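Local coordinates for protein luciferase-like monooxygenase (Streptomyces bottropensis, PDB 7BIP) that probably acts as a luciferase-like monooxygenase in the biosynthesis of the aromatic polyketide rishirilide, at residues R138-V146 / V158-H169. Residues are numbered along the deposited sequence; the frame is centred on the assembly and turned at random.
Sequences RRLWAEEDV and VTMLPRTWQRPH. With CA (calcium ion), chain C.
Leu140 O, at the C-terminal end of helix 126-142, is gripped twice: Arg163 NH2 reaches it at 3.0 Å, nearly in line with the carbonyl (C=O...N 168°), and a water that also bonds Glu143 O and Met160 N donates to it. The contact lies on the outside of the TIM barrel expected for this family, about 23 Å from the chain centre, where the segment 158-169 returns from a beta hairpin toward strand 171-175. Arg163 folds back through bends at chi2 and chi3, which brings its guanidinium against the carbonyls at the helix end. Arg163 NH2 also gives a bond to Met160 O, in the guanidinium plane, while Arg163 NH1 makes weak bonds to Glu143 O and, as a salt bridge, to Glu144 OE2 at 3.0 Å. Both carboxylate oxygens of Glu144 hold a calcium ion. An alanine in place of Arg163 would probably leave Met160 O without this side-chain donor, Leu140 O with only its water among these partners, and Glu144 OE2 with the calcium but no arginine. Beyond the helix end, Asp145 and Val146 both face Val158 in a G1 beta bulge, and Asp145 N points almost straight at Thr159 OG1 (N-H...O 175°). On the barrel side Trp141, whose NE1 bonds Ala89 O, meets His169 CB at CE3 (3.5 Å), and Thr164 CG2 sits over the five-membered ring of Trp141, 3.8 Å from the centroid, in a CH-pi contact.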
ATOM      1  N   ARG A 138      -9.916 -14.157  -5.579  1.00 13.76           N
ATOM      2  CA  ARG A 138     -11.375 -14.159  -5.554  1.00 12.37           C
ATOM      3  C   ARG A 138     -11.904 -15.062  -4.448  1.00 16.97           C
ATOM      4  O   ARG A 138     -12.834 -14.681  -3.723  1.00 15.00           O
ATOM      5  CB  ARG A 138     -11.939 -14.597  -6.907  1.00 15.37           C
ATOM      6  CG  ARG A 138     -13.466 -14.527  -6.971  1.00 16.41           C
ATOM      7  CD  ARG A 138     -14.054 -15.350  -8.144  1.00 16.15           C
ATOM      8  NE  ARG A 138     -13.969 -16.794  -7.917  1.00 14.90           N
ATOM      9  CZ  ARG A 138     -14.737 -17.471  -7.064  1.00 21.01           C
ATOM     10  NH1 ARG A 138     -15.679 -16.847  -6.364  1.00 19.15           N
ATOM     11  NH2 ARG A 138     -14.572 -18.777  -6.910  1.00 25.02           N
ATOM     12  N   ARG A 139     -11.313 -16.253  -4.293  1.00 15.08           N
ATOM     13  CA  ARG A 139     -11.768 -17.173  -3.257  1.00 14.27           C
ATOM     14  C   ARG A 139     -11.494 -16.626  -1.866  1.00 10.85           C
ATOM     15  O   ARG A 139     -12.332 -16.775  -0.970  1.00 14.22           O
ATOM     16  CB  ARG A 139     -11.101 -18.538  -3.421  1.00 16.18           C
ATOM     17  CG  ARG A 139     -11.704 -19.308  -4.532  1.00 19.15           C
ATOM     18  CD  ARG A 139     -11.451 -20.786  -4.407  1.00 22.00           C
ATOM     19  NE  ARG A 139     -11.626 -21.348  -5.725  1.00 30.15           N
ATOM     20  CZ  ARG A 139     -11.368 -22.601  -6.059  1.00 32.58           C
ATOM     21  NH1 ARG A 139     -10.923 -23.466  -5.148  1.00 24.67           N
ATOM     22  NH2 ARG A 139     -11.564 -22.972  -7.319  1.00 24.29           N
ATOM     23  N   LEU A 140     -10.306 -16.035  -1.655  1.00 11.06           N
ATOM     24  CA  LEU A 140     -10.000 -15.444  -0.353  1.00 11.86           C
ATOM     25  C   LEU A 140     -10.987 -14.342   0.006  1.00 13.07           C
ATOM     26  O   LEU A 140     -11.299 -14.150   1.188  1.00 15.47           O
ATOM     27  CB  LEU A 140      -8.565 -14.913  -0.341  1.00 11.56           C
ATOM     28  CG  LEU A 140      -7.514 -16.039  -0.274  1.00 12.96           C
ATOM     29  CD1 LEU A 140      -6.144 -15.530  -0.706  1.00 15.18           C
ATOM     30  CD2 LEU A 140      -7.456 -16.633   1.134  1.00 13.36           C
ATOM     31  N   TRP A 141     -11.502 -13.616  -0.992  1.00 13.29           N
ATOM     32  CA  TRP A 141     -12.499 -12.587  -0.717  1.00 15.31           C
ATOM     33  C   TRP A 141     -13.889 -13.175  -0.499  1.00 12.51           C
ATOM     34  O   TRP A 141     -14.635 -12.702   0.367  1.00 15.47           O
ATOM     35  CB  TRP A 141     -12.584 -11.607  -1.882  1.00 12.19           C
ATOM     36  CG  TRP A 141     -11.447 -10.664  -2.075  1.00 10.15           C
ATOM     37  CD1 TRP A 141     -10.536 -10.237  -1.149  1.00 11.99           C
ATOM     38  CD2 TRP A 141     -11.138  -9.992  -3.294  1.00  9.39           C
ATOM     39  NE1 TRP A 141      -9.661  -9.344  -1.735  1.00 13.32           N
ATOM     40  CE2 TRP A 141     -10.016  -9.174  -3.050  1.00 10.52           C
ATOM     41  CE3 TRP A 141     -11.692 -10.017  -4.578  1.00 12.44           C
ATOM     42  CZ2 TRP A 141      -9.447  -8.374  -4.037  1.00 14.36           C
ATOM     43  CZ3 TRP A 141     -11.128  -9.214  -5.564  1.00 11.82           C
ATOM     44  CH2 TRP A 141     -10.015  -8.413  -5.290  1.00 15.67           C
ATOM     45  N   ALA A 142     -14.268 -14.171  -1.303  1.00 12.87           N
ATOM     46  CA  ALA A 142     -15.652 -14.616  -1.367  1.00 13.68           C
ATOM     47  C   ALA A 142     -15.992 -15.686  -0.345  1.00 17.65           C
ATOM     48  O   ALA A 142     -17.178 -15.859  -0.029  1.00 20.26           O
ATOM     49  CB  ALA A 142     -15.967 -15.168  -2.762  1.00 15.49           C
ATOM     50  N   GLU A 143     -14.995 -16.405   0.165  1.00 13.31           N
ATOM     51  CA  GLU A 143     -15.221 -17.614   0.947  1.00 12.47           C
ATOM     52  C   GLU A 143     -14.402 -17.587   2.236  1.00 11.48           C
ATOM     53  O   GLU A 143     -13.507 -16.760   2.424  1.00 13.95           O
ATOM     54  CB  GLU A 143     -14.853 -18.883   0.152  1.00 19.45           C
ATOM     55  CG  GLU A 143     -15.499 -19.000  -1.228  1.00 25.56           C
ATOM     56  CD  GLU A 143     -17.000 -19.194  -1.169  1.00 48.30           C
ATOM     57  OE1 GLU A 143     -17.685 -18.808  -2.141  1.00 58.02           O
ATOM     58  OE2 GLU A 143     -17.495 -19.734  -0.156  1.00 57.39           O
ATOM     59  N   GLU A 144     -14.725 -18.531   3.115  1.00 12.70           N
ATOM     60  CA  GLU A 144     -14.037 -18.739   4.376  1.00 12.81           C
ATOM     61  C   GLU A 144     -13.597 -20.193   4.450  1.00 15.93           C
ATOM     62  O   GLU A 144     -14.089 -21.039   3.700  1.00 17.69           O
ATOM     63  CB  GLU A 144     -14.937 -18.388   5.566  1.00 14.19           C
ATOM     64  CG  GLU A 144     -15.451 -16.961   5.521  1.00 16.10           C
ATOM     65  CD  GLU A 144     -16.776 -16.811   4.784  1.00 17.99           C
ATOM     66  OE1 GLU A 144     -17.575 -17.778   4.744  1.00 17.62           O
ATOM     67  OE2 GLU A 144     -17.017 -15.707   4.253  1.00 15.73           O
ATOM     68  N   ASP A 145     -12.677 -20.483   5.373  1.00 15.79           N
ATOM     69  CA  ASP A 145     -12.072 -21.822   5.476  1.00 16.56           C
ATOM     70  C   ASP A 145     -11.524 -22.261   4.120  1.00 17.44           C
ATOM     71  O   ASP A 145     -11.693 -23.406   3.688  1.00 16.88           O
ATOM     72  CB  ASP A 145     -13.070 -22.858   6.011  1.00 17.00           C
ATOM     73  CG  ASP A 145     -13.102 -22.928   7.529  1.00 26.55           C
ATOM     74  OD1 ASP A 145     -12.153 -22.451   8.183  1.00 29.92           O
ATOM     75  OD2 ASP A 145     -14.086 -23.482   8.069  1.00 26.89           O
ATOM     76  N   VAL A 146     -10.897 -21.320   3.418  1.00 15.87           N
ATOM     77  CA  VAL A 146     -10.448 -21.577   2.059  1.00 13.32           C
ATOM     78  C   VAL A 146      -9.286 -22.558   2.078  1.00 15.99           C
ATOM     79  O   VAL A 146      -8.276 -22.337   2.760  1.00 16.16           O
ATOM     80  CB  VAL A 146     -10.043 -20.263   1.376  1.00 15.77           C
ATOM     81  CG1 VAL A 146      -9.442 -20.532  -0.016  1.00 16.49           C
ATOM     82  CG2 VAL A 146     -11.256 -19.341   1.271  1.00 15.91           C
ATOM     83  N   VAL A 158      -7.988 -21.251   5.711  1.00 16.23           N
ATOM     84  CA  VAL A 158      -7.748 -19.931   6.282  1.00 16.34           C
ATOM     85  C   VAL A 158      -8.908 -19.032   5.882  1.00 14.58           C
ATOM     86  O   VAL A 158      -9.616 -19.292   4.909  1.00 16.83           O
ATOM     87  CB  VAL A 158      -6.414 -19.297   5.821  1.00 21.50           C
ATOM     88  CG1 VAL A 158      -5.226 -20.028   6.442  1.00 24.47           C
ATOM     89  CG2 VAL A 158      -6.342 -19.257   4.286  1.00 17.96           C
ATOM     90  N   THR A 159      -9.099 -17.958   6.645  1.00 16.95           N
ATOM     91  CA  THR A 159     -10.045 -16.911   6.282  1.00 14.30           C
ATOM     92  C   THR A 159      -9.308 -15.581   6.311  1.00 15.60           C
ATOM     93  O   THR A 159      -8.778 -15.181   7.355  1.00 18.74           O
ATOM     94  CB  THR A 159     -11.256 -16.876   7.217  1.00 16.45           C
ATOM     95  OG1 THR A 159     -11.880 -18.163   7.249  1.00 19.39           O
ATOM     96  CG2 THR A 159     -12.261 -15.840   6.716  1.00 19.47           C
ATOM     97  N   MET A 160      -9.252 -14.915   5.162  1.00 14.28           N
ATOM     98  CA  MET A 160      -8.493 -13.680   5.021  1.00 10.00           C
ATOM     99  C   MET A 160      -9.237 -12.507   5.642  1.00 15.70           C
ATOM    100  O   MET A 160     -10.419 -12.289   5.365  1.00 20.82           O
ATOM    101  CB  MET A 160      -8.219 -13.398   3.541  1.00 14.36           C
ATOM    102  CG  MET A 160      -7.514 -12.066   3.267  1.00 18.11           C
ATOM    103  SD  MET A 160      -5.890 -11.903   4.071  0.88 20.27           S
ATOM    104  CE  MET A 160      -5.113 -13.423   3.583  1.00 22.62           C
ATOM    105  N   LEU A 161      -8.540 -11.758   6.483  1.00 13.35           N
ATOM    106  CA  LEU A 161      -9.019 -10.501   7.021  1.00 11.08           C
ATOM    107  C   LEU A 161      -8.209  -9.360   6.426  1.00 12.84           C
ATOM    108  O   LEU A 161      -7.087  -9.567   5.946  1.00 12.96           O
ATOM    109  CB  LEU A 161      -8.895 -10.476   8.554  1.00 11.65           C
ATOM    110  CG  LEU A 161      -9.780 -11.468   9.312  1.00 13.73           C
ATOM    111  CD1 LEU A 161      -9.419 -11.413  10.794  1.00 18.40           C
ATOM    112  CD2 LEU A 161     -11.262 -11.178   9.106  1.00 15.98           C
ATOM    113  N   PRO A 162      -8.761  -8.147   6.386  1.00 12.58           N
ATOM    114  CA  PRO A 162     -10.164  -7.853   6.677  1.00 11.97           C
ATOM    115  C   PRO A 162     -11.051  -8.408   5.570  1.00 11.64           C
ATOM    116  O   PRO A 162     -10.590  -8.617   4.440  1.00 13.57           O
ATOM    117  CB  PRO A 162     -10.201  -6.327   6.701  1.00 11.95           C
ATOM    118  CG  PRO A 162      -9.107  -5.923   5.689  1.00 11.55           C
ATOM    119  CD  PRO A 162      -8.035  -6.977   5.849  1.00 14.08           C
ATOM    120  N   ARG A 163     -12.306  -8.696   5.883  1.00 11.18           N
ATOM    121  CA  ARG A 163     -13.235  -8.982   4.808  1.00 10.23           C
ATOM    122  C   ARG A 163     -13.438  -7.723   3.978  1.00 15.06           C
ATOM    123  O   ARG A 163     -13.258  -6.608   4.463  1.00 14.65           O
ATOM    124  CB  ARG A 163     -14.559  -9.488   5.367  1.00 12.27           C
ATOM    125  CG  ARG A 163     -14.389 -10.591   6.426  1.00 16.94           C
ATOM    126  CD  ARG A 163     -13.620 -11.804   5.903  1.00 14.67           C
ATOM    127  NE  ARG A 163     -14.422 -12.622   4.996  1.00 15.55           N
ATOM    128  CZ  ARG A 163     -13.913 -13.377   4.028  1.00 15.20           C
ATOM    129  NH1 ARG A 163     -14.708 -14.102   3.245  1.00 14.12           N
ATOM    130  NH2 ARG A 163     -12.605 -13.397   3.832  1.00 17.36           N
ATOM    131  N   THR A 164     -13.795  -7.903   2.709  1.00 12.49           N
ATOM    132  CA  THR A 164     -13.973  -6.724   1.869  1.00 11.42           C
ATOM    133  C   THR A 164     -15.217  -5.928   2.284  1.00 14.18           C
ATOM    134  O   THR A 164     -16.117  -6.414   2.983  1.00 15.24           O
ATOM    135  CB  THR A 164     -14.068  -7.116   0.390  1.00 11.55           C
ATOM    136  OG1 THR A 164     -15.178  -7.999   0.196  1.00 16.42           O
ATOM    137  CG2 THR A 164     -12.785  -7.819  -0.057  1.00 14.95           C
ATOM    138  N   TRP A 165     -15.233  -4.665   1.865  1.00 10.72           N
ATOM    139  CA  TRP A 165     -16.399  -3.814   2.049  1.00 11.97           C
ATOM    140  C   TRP A 165     -17.492  -4.195   1.061  1.00 15.62           C
ATOM    141  O   TRP A 165     -18.651  -4.415   1.445  1.00 16.08           O
ATOM    142  CB  TRP A 165     -15.970  -2.358   1.861  1.00 14.36           C
ATOM    143  CG  TRP A 165     -17.062  -1.323   1.898  1.00 12.96           C
ATOM    144  CD1 TRP A 165     -18.088  -1.160   0.997  1.00 12.92           C
ATOM    145  CD2 TRP A 165     -17.204  -0.269   2.856  1.00 14.06           C
ATOM    146  NE1 TRP A 165     -18.856  -0.082   1.352  1.00 15.78           N
ATOM    147  CE2 TRP A 165     -18.332   0.483   2.488  1.00 16.90           C
ATOM    148  CE3 TRP A 165     -16.482   0.108   3.991  1.00 13.62           C
ATOM    149  CZ2 TRP A 165     -18.768   1.592   3.226  1.00 18.36           C
ATOM    150  CZ3 TRP A 165     -16.907   1.200   4.723  1.00 15.44           C
ATOM    151  CH2 TRP A 165     -18.038   1.937   4.335  1.00 13.00           C
ATOM    152  N   GLN A 166     -17.134  -4.300  -0.211  1.00 13.83           N
ATOM    153  CA  GLN A 166     -18.108  -4.616  -1.248  1.00 13.77           C
ATOM    154  C   GLN A 166     -18.491  -6.091  -1.211  1.00 12.70           C
ATOM    155  O   GLN A 166     -17.725  -6.945  -0.769  1.00 15.68           O
ATOM    156  CB  GLN A 166     -17.545  -4.258  -2.624  1.00 11.84           C
ATOM    157  CG  GLN A 166     -17.290  -2.768  -2.783  1.00 13.29           C
ATOM    158  CD  GLN A 166     -16.673  -2.440  -4.121  1.00 16.96           C
ATOM    159  OE1 GLN A 166     -17.367  -2.403  -5.139  1.00 17.50           O
ATOM    160  NE2 GLN A 166     -15.366  -2.209  -4.132  1.00 14.31           N
ATOM    161  N   ARG A 167     -19.685  -6.388  -1.716  1.00 13.42           N
ATOM    162  CA  ARG A 167     -20.215  -7.740  -1.679  1.00 17.32           C
ATOM    163  C   ARG A 167     -20.547  -8.214  -3.088  1.00 17.57           C
ATOM    164  O   ARG A 167     -21.296  -7.535  -3.802  1.00 20.18           O
ATOM    165  CB  ARG A 167     -21.464  -7.793  -0.804  1.00 19.00           C
ATOM    166  CG  ARG A 167     -21.179  -7.422   0.638  1.00 18.99           C
ATOM    167  CD  ARG A 167     -22.467  -7.355   1.428  1.00 23.70           C
ATOM    168  NE  ARG A 167     -22.311  -6.653   2.697  1.00 18.84           N
ATOM    169  CZ  ARG A 167     -23.341  -6.161   3.380  1.00 21.40           C
ATOM    170  NH1 ARG A 167     -24.575  -6.304   2.907  1.00 23.97           N
ATOM    171  NH2 ARG A 167     -23.137  -5.534   4.530  1.00 19.42           N
ATOM    172  N   PRO A 168     -20.013  -9.362  -3.528  1.00 20.08           N
ATOM    173  CA  PRO A 168     -19.182 -10.264  -2.722  1.00 15.73           C
ATOM    174  C   PRO A 168     -17.749  -9.785  -2.510  1.00 14.20           C
ATOM    175  O   PRO A 168     -17.065 -10.279  -1.622  1.00 20.04           O
ATOM    176  CB  PRO A 168     -19.192 -11.565  -3.538  1.00 19.21           C
ATOM    177  CG  PRO A 168     -19.404 -11.116  -4.953  1.00 20.31           C
ATOM    178  CD  PRO A 168     -20.296  -9.906  -4.871  1.00 19.11           C
ATOM    179  N   HIS A 169     -17.326  -8.814  -3.316  1.00 14.02           N
ATOM    180  CA  HIS A 169     -15.959  -8.310  -3.345  1.00 13.16           C
ATOM    181  C   HIS A 169     -15.895  -7.227  -4.413  1.00 12.50           C
ATOM    182  O   HIS A 169     -16.871  -7.039  -5.152  1.00 16.01           O
ATOM    183  CB  HIS A 169     -14.960  -9.447  -3.617  1.00 14.57           C
ATOM    184  CG  HIS A 169     -15.297 -10.295  -4.804  1.00 14.33           C
ATOM    185  ND1 HIS A 169     -15.181  -9.841  -6.098  1.00 16.36           N
ATOM    186  CD2 HIS A 169     -15.723 -11.579  -4.892  1.00 15.43           C
ATOM    187  CE1 HIS A 169     -15.543 -10.800  -6.935  1.00 16.38           C
ATOM    188  NE2 HIS A 169     -15.868 -11.868  -6.227  1.00 16.23           N
TER
HETATM  189 CA    CA C 401     -19.375 -16.399   3.902  0.91 13.33          CA
HETATM  190  O   HOH W   1     -17.008 -14.234  -6.904  1.00 24.50           O
HETATM  191  O   HOH W   2     -10.760 -16.093   3.063  1.00 13.49           O
HETATM  192  O   HOH W   3     -13.774 -10.603   1.953  1.00 19.26           O
HETATM  193  O   HOH W   4     -19.024 -16.911   1.614  1.00 20.99           O
HETATM  194  O   HOH W   5     -10.704 -20.535   8.249  1.00 30.56           O
HETATM  195  O   HOH W   6     -20.385 -18.560   4.226  1.00 21.29           O